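Local coordinates for protein manganese lipoxygenase (Gaeumannomyces graminis, PDB 5FX8) that uses a catalytic manganese ion to oxygenate linoleic and alpha-linolenic acids to their 11S- and 13R-hydroperoxides, at residues Thr48-Asn52 and Ala429-Glu435; Arg59-Ile63 and Arg306-His312. All coordinates share one frame; numbering follows the deposited sequence.

Interaction 1: Thr48-Asn52 and Ala429-Glu435; sequences TLPNN and ALLRDYE. Unlike the reference sequence in segment 48-52: Asn52 (reference Lys). With NAG (2-acetamido-2-deoxy-beta-D-glucopyranose), chain E.
Asn51 and Asp433 bring the two backbones nearest, with their CA atoms 5.8 Å apart, where an irregular N-terminal segment lies over the junction of helices 428-431 and 434-444. One hydrogen bond joins the segments. Asn51 ND2 donates to Ala429 O at 3.0 Å, on a lone pair in the carbonyl plane. The acceptor also lies close to the amide plane of Asn51, but the N-H...O angle is a bent 145°. The other branch of the amide, OD1, comes near CA and CB of Asp433. The two side chains cross at about a right angle, with the amide and carboxylate planes turned 71° apart. Pro50 makes the broadest contact. Its CB touches Tyr434 OH at 3.5 Å, and its CG meets Asp433 OD1 at the same distance. CB and CG also lie against the carboxylate of Glu435.

OD1 of Asp433 accepts a hydrogen bond from Leu436 N, which makes Asp433 the N-cap of helix 434-444. OD2 is gripped by His312 NE2 and Tyr420 OH, while CD2 of Leu49 packs beside it. The Glu435 carboxylate forms a salt bridge through OE2 with Arg59. Asp433 lies against Leu49 and Pro50, Glu435 against Pro50; their polar partners probably favour the charged forms.

The Tyr434 ring is sandwiched off-centre. Pro50 CG lies over one face, toward the rim, 4.2 Å above the plane. The sugar NAG covers the opposite face, also toward the rim, and its C5 comes within 3.6 Å of Tyr434 CD1. With chi1 at 58°, CG of Tyr434 stands between the backbone N and carbonyl carbon, which carries the ring between proline and sugar. The sugar is the one attached to Asn60.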
loop_
_atom_site.group_PDB
_atom_site.type_symbol
_atom_site.label_atom_id
_atom_site.label_comp_id
_atom_site.label_asym_id
_atom_site.label_seq_id
_atom_site.Cartn_x
_atom_site.Cartn_y
_atom_site.Cartn_z
ATOM N N THR A 48 10.862 -19.494 -22.465
ATOM C CA THR A 48 11.579 -19.303 -23.714
ATOM C C THR A 48 10.775 -18.428 -24.664
ATOM O O THR A 48 9.570 -18.248 -24.509
ATOM C CB THR A 48 11.869 -20.626 -24.431
ATOM O OG1 THR A 48 10.632 -21.263 -24.728
ATOM C CG2 THR A 48 12.724 -21.555 -23.600
ATOM N N LEU A 49 11.451 -17.920 -25.675
ATOM C CA LEU A 49 10.823 -17.227 -26.779
ATOM C C LEU A 49 10.155 -18.220 -27.722
ATOM O O LEU A 49 10.500 -19.397 -27.736
ATOM C CB LEU A 49 11.854 -16.411 -27.538
ATOM C CG LEU A 49 12.380 -15.188 -26.804
ATOM C CD1 LEU A 49 13.391 -14.488 -27.691
ATOM C CD2 LEU A 49 11.239 -14.270 -26.445
ATOM N N PRO A 50 9.164 -17.778 -28.503
ATOM C CA PRO A 50 8.542 -18.685 -29.470
ATOM C C PRO A 50 9.373 -18.905 -30.711
ATOM O O PRO A 50 9.140 -19.886 -31.418
ATOM C CB PRO A 50 7.237 -17.973 -29.816
ATOM C CG PRO A 50 7.543 -16.555 -29.610
ATOM C CD PRO A 50 8.432 -16.504 -28.418
ATOM N N ASN A 51 10.346 -18.033 -30.970
ATOM C CA ASN A 51 11.117 -18.061 -32.213
ATOM C C ASN A 51 11.627 -19.464 -32.532
ATOM O O ASN A 51 11.378 -19.992 -33.622
ATOM C CB ASN A 51 12.270 -17.060 -32.109
ATOM C CG ASN A 51 11.815 -15.697 -31.568
ATOM O OD1 ASN A 51 10.960 -15.632 -30.686
ATOM N ND2 ASN A 51 12.383 -14.609 -32.095
ATOM N N ASN A 52 12.284 -20.113 -31.582
ATOM C CA ASN A 52 12.875 -21.403 -31.918
ATOM C C ASN A 52 12.363 -22.538 -31.057
ATOM O O ASN A 52 13.131 -23.374 -30.577
ATOM C CB ASN A 52 14.375 -21.306 -31.824
ATOM C CG ASN A 52 14.901 -20.378 -32.832
ATOM O OD1 ASN A 52 14.793 -20.622 -34.017
ATOM N ND2 ASN A 52 15.445 -19.283 -32.386
ATOM N N ALA A 429 15.600 -10.659 -33.482
ATOM C CA ALA A 429 14.904 -11.533 -32.540
ATOM C C ALA A 429 13.618 -10.893 -31.993
ATOM O O ALA A 429 12.619 -11.590 -31.801
ATOM C CB ALA A 429 15.835 -11.943 -31.400
ATOM N N LEU A 430 13.612 -9.579 -31.728
ATOM C CA LEU A 430 12.372 -8.946 -31.279
ATOM C C LEU A 430 11.353 -8.884 -32.392
ATOM O O LEU A 430 10.156 -9.016 -32.151
ATOM C CB LEU A 430 12.607 -7.527 -30.769
ATOM C CG LEU A 430 13.041 -7.320 -29.334
ATOM C CD1 LEU A 430 14.559 -7.497 -29.239
ATOM C CD2 LEU A 430 12.633 -5.941 -28.905
ATOM N N LEU A 431 11.799 -8.637 -33.610
ATOM C CA LEU A 431 10.832 -8.460 -34.678
ATOM C C LEU A 431 10.152 -9.765 -35.022
ATOM O O LEU A 431 8.976 -9.762 -35.389
ATOM C CB LEU A 431 11.500 -7.858 -35.906
ATOM C CG LEU A 431 11.668 -6.349 -35.811
ATOM C CD1 LEU A 431 13.025 -5.913 -36.347
ATOM C CD2 LEU A 431 10.512 -5.656 -36.515
ATOM N N ARG A 432 10.864 -10.875 -34.871
ATOM C CA ARG A 432 10.376 -12.200 -35.202
ATOM C C ARG A 432 9.734 -12.926 -34.027
ATOM O O ARG A 432 9.413 -14.113 -34.162
ATOM C CB ARG A 432 11.515 -13.045 -35.750
ATOM C CG ARG A 432 12.085 -12.511 -37.000
ATOM C CD ARG A 432 13.177 -13.388 -37.529
ATOM N NE ARG A 432 14.248 -12.515 -37.937
ATOM C CZ ARG A 432 15.393 -12.462 -37.294
ATOM N NH1 ARG A 432 15.582 -13.289 -36.280
ATOM N NH2 ARG A 432 16.344 -11.627 -37.677
ATOM N N ASP A 433 9.583 -12.265 -32.883
ATOM C CA ASP A 433 8.793 -12.736 -31.737
ATOM C C ASP A 433 7.341 -12.343 -32.004
ATOM O O ASP A 433 6.886 -11.269 -31.623
ATOM C CB ASP A 433 9.326 -12.127 -30.436
ATOM C CG ASP A 433 8.571 -12.572 -29.191
ATOM O OD1 ASP A 433 7.471 -13.106 -29.310
ATOM O OD2 ASP A 433 9.069 -12.359 -28.069
ATOM N N TYR A 434 6.606 -13.227 -32.683
ATOM C CA TYR A 434 5.243 -12.905 -33.070
ATOM C C TYR A 434 4.339 -12.743 -31.858
ATOM O O TYR A 434 3.355 -12.001 -31.928
ATOM C CB TYR A 434 4.691 -13.954 -34.045
ATOM C CG TYR A 434 4.704 -15.364 -33.516
ATOM C CD1 TYR A 434 3.683 -15.831 -32.727
ATOM C CD2 TYR A 434 5.750 -16.218 -33.799
ATOM C CE1 TYR A 434 3.704 -17.079 -32.253
ATOM C CE2 TYR A 434 5.773 -17.456 -33.327
ATOM C CZ TYR A 434 4.754 -17.895 -32.559
ATOM O OH TYR A 434 4.808 -19.177 -32.086
ATOM N N GLU A 435 4.682 -13.361 -30.729
ATOM C CA GLU A 435 3.902 -13.133 -29.516
ATOM C C GLU A 435 4.047 -11.697 -29.030
ATOM O O GLU A 435 3.047 -11.050 -28.720
ATOM C CB GLU A 435 4.304 -14.136 -28.436
ATOM C CG GLU A 435 3.900 -15.558 -28.776
ATOM C CD GLU A 435 4.342 -16.587 -27.774
ATOM O OE1 GLU A 435 4.979 -16.253 -26.781
ATOM O OE2 GLU A 435 4.058 -17.770 -27.998
HETATM C C1 NAG E . 2.058 -19.750 -34.457
HETATM C C2 NAG E . 2.418 -20.421 -35.789
HETATM C C3 NAG E . 3.149 -19.438 -36.708
HETATM C C4 NAG E . 2.372 -18.138 -36.832
HETATM C C5 NAG E . 2.096 -17.594 -35.443
HETATM C C6 NAG E . 1.283 -16.333 -35.446
HETATM C C7 NAG E . 2.866 -22.845 -35.822
HETATM C C8 NAG E . 3.893 -23.912 -35.554
HETATM N N2 NAG E . 3.249 -21.592 -35.566
HETATM O O3 NAG E . 3.386 -20.032 -37.983
HETATM O O4 NAG E . 3.128 -17.170 -37.548
HETATM O O5 NAG E . 1.351 -18.560 -34.701
HETATM O O6 NAG E . 0.015 -16.580 -36.026
HETATM O O7 NAG E . 1.754 -23.106 -36.245
#

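Interaction 2: Arg59-Ile63 and Arg306-His312; sequences RNASI and RTLSDRH. With NAG (2-acetamido-2-deoxy-beta-D-glucopyranose), chain E.
The guanidinium of Arg59 has Ser309 OG over one face, while Arg311 NH1 and His312 CA approach it obliquely. Arg59 NH1 in turn lies over one face of the Arg311 guanidinium, with the two planes 67° apart. Their NH1 atoms are 3.8 Å apart. Asp53 OD2 forms salt bridges with both arginines and probably offsets their like charges. Arg59 swings its CG to the far side from its own backbone N (chi1 -180°) and stays extended to NE. It thus reaches along Ser309, whose CB lies 3.4 Å from Arg59 NE. NH2 of Arg59 donates to Thr48 O. The His312 ring has Leu308 CD2 over one face.

Ser309 OG accepts from Arg311 N at 3.1 Å, forming an ST turn within the type I turn 309-312. A water at 2.8 Å from Ser309 OG donates to Arg59 O, so it bridges turn and helix. One helical turn on, Ile63 CD1 packs on the opposing backbone, 3.6 Å from Thr307 O.

The CB of Asn60 is directed away from the loop; its ND2 carries the N-linked glycan, bonded covalently to NAG C1. Loop 306-312 joins helix 268-305 to helix 313-321, with His312 as the N-cap of the latter. Helix 56-69 lies along this loop, and helix 434-444 touches both segments through Glu435.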
loop_
_atom_site.group_PDB
_atom_site.type_symbol
_atom_site.label_atom_id
_atom_site.label_comp_id
_atom_site.label_asym_id
_atom_site.label_seq_id
_atom_site.Cartn_x
_atom_site.Cartn_y
_atom_site.Cartn_z
ATOM N N ARG A 59 2.007 -24.461 -28.415
ATOM C CA ARG A 59 2.110 -23.161 -27.758
ATOM C C ARG A 59 1.062 -22.209 -28.306
ATOM O O ARG A 59 0.302 -21.574 -27.561
ATOM C CB ARG A 59 3.533 -22.632 -27.955
ATOM C CG ARG A 59 3.872 -21.296 -27.349
ATOM C CD ARG A 59 5.379 -21.067 -27.372
ATOM N NE ARG A 59 5.789 -19.792 -26.801
ATOM C CZ ARG A 59 6.923 -19.601 -26.161
ATOM N NH1 ARG A 59 7.763 -20.596 -26.018
ATOM N NH2 ARG A 59 7.217 -18.424 -25.666
ATOM N N ASN A 60 0.962 -22.159 -29.618
ATOM C CA ASN A 60 -0.113 -21.430 -30.260
ATOM C C ASN A 60 -1.488 -21.918 -29.801
ATOM O O ASN A 60 -2.408 -21.116 -29.628
ATOM C CB ASN A 60 0.055 -21.554 -31.763
ATOM C CG ASN A 60 1.007 -20.524 -32.332
ATOM O OD1 ASN A 60 1.525 -19.666 -31.615
ATOM N ND2 ASN A 60 1.236 -20.606 -33.647
ATOM N N ALA A 61 -1.658 -23.222 -29.594
ATOM C CA ALA A 61 -2.988 -23.692 -29.213
ATOM C C ALA A 61 -3.362 -23.208 -27.821
ATOM O O ALA A 61 -4.517 -22.835 -27.571
ATOM C CB ALA A 61 -3.075 -25.212 -29.288
ATOM N N SER A 62 -2.405 -23.201 -26.899
ATOM C CA SER A 62 -2.735 -22.756 -25.557
ATOM C C SER A 62 -3.089 -21.286 -25.559
ATOM O O SER A 62 -4.027 -20.869 -24.873
ATOM C CB SER A 62 -1.589 -23.035 -24.613
ATOM O OG SER A 62 -1.295 -24.404 -24.650
ATOM N N ILE A 63 -2.375 -20.489 -26.352
ATOM C CA ILE A 63 -2.756 -19.087 -26.478
ATOM C C ILE A 63 -4.169 -18.960 -27.035
ATOM O O ILE A 63 -4.975 -18.142 -26.567
ATOM C CB ILE A 63 -1.738 -18.327 -27.335
ATOM C CG1 ILE A 63 -0.398 -18.317 -26.618
ATOM C CG2 ILE A 63 -2.208 -16.924 -27.567
ATOM C CD1 ILE A 63 0.736 -17.943 -27.488
ATOM N N ARG A 306 -3.587 -12.242 -23.217
ATOM C CA ARG A 306 -4.257 -12.726 -24.415
ATOM C C ARG A 306 -3.338 -13.018 -25.608
ATOM O O ARG A 306 -3.847 -13.454 -26.641
ATOM C CB ARG A 306 -5.320 -11.709 -24.838
ATOM C CG ARG A 306 -6.451 -11.608 -23.839
ATOM C CD ARG A 306 -7.519 -10.720 -24.331
ATOM N NE ARG A 306 -7.791 -10.963 -25.735
ATOM C CZ ARG A 306 -8.671 -11.844 -26.192
ATOM N NH1 ARG A 306 -9.392 -12.578 -25.355
ATOM N NH2 ARG A 306 -8.830 -11.980 -27.493
ATOM N N THR A 307 -2.020 -12.821 -25.514
ATOM C CA THR A 307 -1.173 -12.889 -26.707
ATOM C C THR A 307 0.174 -13.567 -26.465
ATOM O O THR A 307 0.656 -14.301 -27.325
ATOM C CB THR A 307 -0.899 -11.491 -27.276
ATOM O OG1 THR A 307 -0.478 -10.612 -26.221
ATOM C CG2 THR A 307 -2.087 -10.921 -28.015
ATOM N N LEU A 308 0.811 -13.293 -25.330
ATOM C CA LEU A 308 2.044 -13.969 -24.970
ATOM C C LEU A 308 1.734 -15.322 -24.356
ATOM O O LEU A 308 0.762 -15.481 -23.611
ATOM C CB LEU A 308 2.855 -13.162 -23.964
ATOM C CG LEU A 308 3.060 -11.694 -24.226
ATOM C CD1 LEU A 308 3.802 -11.090 -23.085
ATOM C CD2 LEU A 308 3.830 -11.570 -25.477
ATOM N N SER A 309 2.588 -16.291 -24.655
ATOM C CA SER A 309 2.450 -17.597 -24.049
ATOM C C SER A 309 2.688 -17.491 -22.555
ATOM O O SER A 309 3.417 -16.625 -22.083
ATOM C CB SER A 309 3.451 -18.566 -24.672
ATOM O OG SER A 309 3.424 -19.838 -24.063
ATOM N N ASP A 310 2.084 -18.388 -21.805
ATOM C CA ASP A 310 2.458 -18.459 -20.416
ATOM C C ASP A 310 3.952 -18.759 -20.238
ATOM O O ASP A 310 4.526 -18.391 -19.209
ATOM C CB ASP A 310 1.573 -19.481 -19.721
ATOM C CG ASP A 310 0.138 -18.981 -19.500
ATOM O OD1 ASP A 310 -0.146 -17.745 -19.464
ATOM O OD2 ASP A 310 -0.727 -19.855 -19.324
ATOM N N ARG A 311 4.611 -19.375 -21.221
ATOM C CA ARG A 311 6.036 -19.682 -21.103
ATOM C C ARG A 311 6.931 -18.587 -21.649
ATOM O O ARG A 311 8.144 -18.729 -21.604
ATOM C CB ARG A 311 6.363 -21.011 -21.790
ATOM C CG ARG A 311 5.559 -22.164 -21.238
ATOM C CD ARG A 311 5.969 -23.509 -21.818
ATOM N NE ARG A 311 5.513 -23.772 -23.187
ATOM C CZ ARG A 311 6.323 -23.938 -24.227
ATOM N NH1 ARG A 311 7.637 -23.855 -24.074
ATOM N NH2 ARG A 311 5.823 -24.184 -25.425
ATOM N N HIS A 312 6.372 -17.511 -22.127
ATOM C CA HIS A 312 7.148 -16.365 -22.571
ATOM C C HIS A 312 7.775 -15.632 -21.386
ATOM O O HIS A 312 7.082 -15.334 -20.411
ATOM C CB HIS A 312 6.253 -15.433 -23.328
ATOM C CG HIS A 312 6.984 -14.469 -24.185
ATOM N ND1 HIS A 312 7.839 -13.529 -23.676
ATOM C CD2 HIS A 312 6.983 -14.294 -25.519
ATOM C CE1 HIS A 312 8.335 -12.810 -24.660
ATOM N NE2 HIS A 312 7.832 -13.258 -25.790
HETATM C C1 NAG E . 2.058 -19.750 -34.457
HETATM C C2 NAG E . 2.418 -20.421 -35.789
HETATM C C3 NAG E . 3.149 -19.438 -36.708
HETATM C C4 NAG E . 2.372 -18.138 -36.832
HETATM C C5 NAG E . 2.096 -17.594 -35.443
HETATM C C6 NAG E . 1.283 -16.333 -35.446
HETATM C C7 NAG E . 2.866 -22.845 -35.822
HETATM C C8 NAG E . 3.893 -23.912 -35.554
HETATM N N2 NAG E . 3.249 -21.592 -35.566
HETATM O O3 NAG E . 3.386 -20.032 -37.983
HETATM O O4 NAG E . 3.128 -17.170 -37.548
HETATM O O5 NAG E . 1.351 -18.560 -34.701
HETATM O O6 NAG E . 0.015 -16.580 -36.026
HETATM O O7 NAG E . 1.754 -23.106 -36.245
HETATM O O HOH W 1 1.335 -21.458 -24.827
#

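Overall arrangement
Interactions 1 and 2 adjoin on the same side of the chain, away from the manganese site. Their centres are 12 Å apart and lie about 34 and 32 Å from the centre of the chain. Interaction 2 is the more buried; interaction 1 is only partly buried and includes one exposed residue, Arg432. Both join the N-terminal part of the chain to later parts of the lipoxygenase fold, one through its leading loop and the other through the following helix. Interaction 1 combines proline packing with a direct amide hydrogen bond. Interaction 2 has no direct hydrogen bond between its segments and relies on side-chain packing and a water bridge. Polar contacts tie the two together. The Asn60 glycan also touches both.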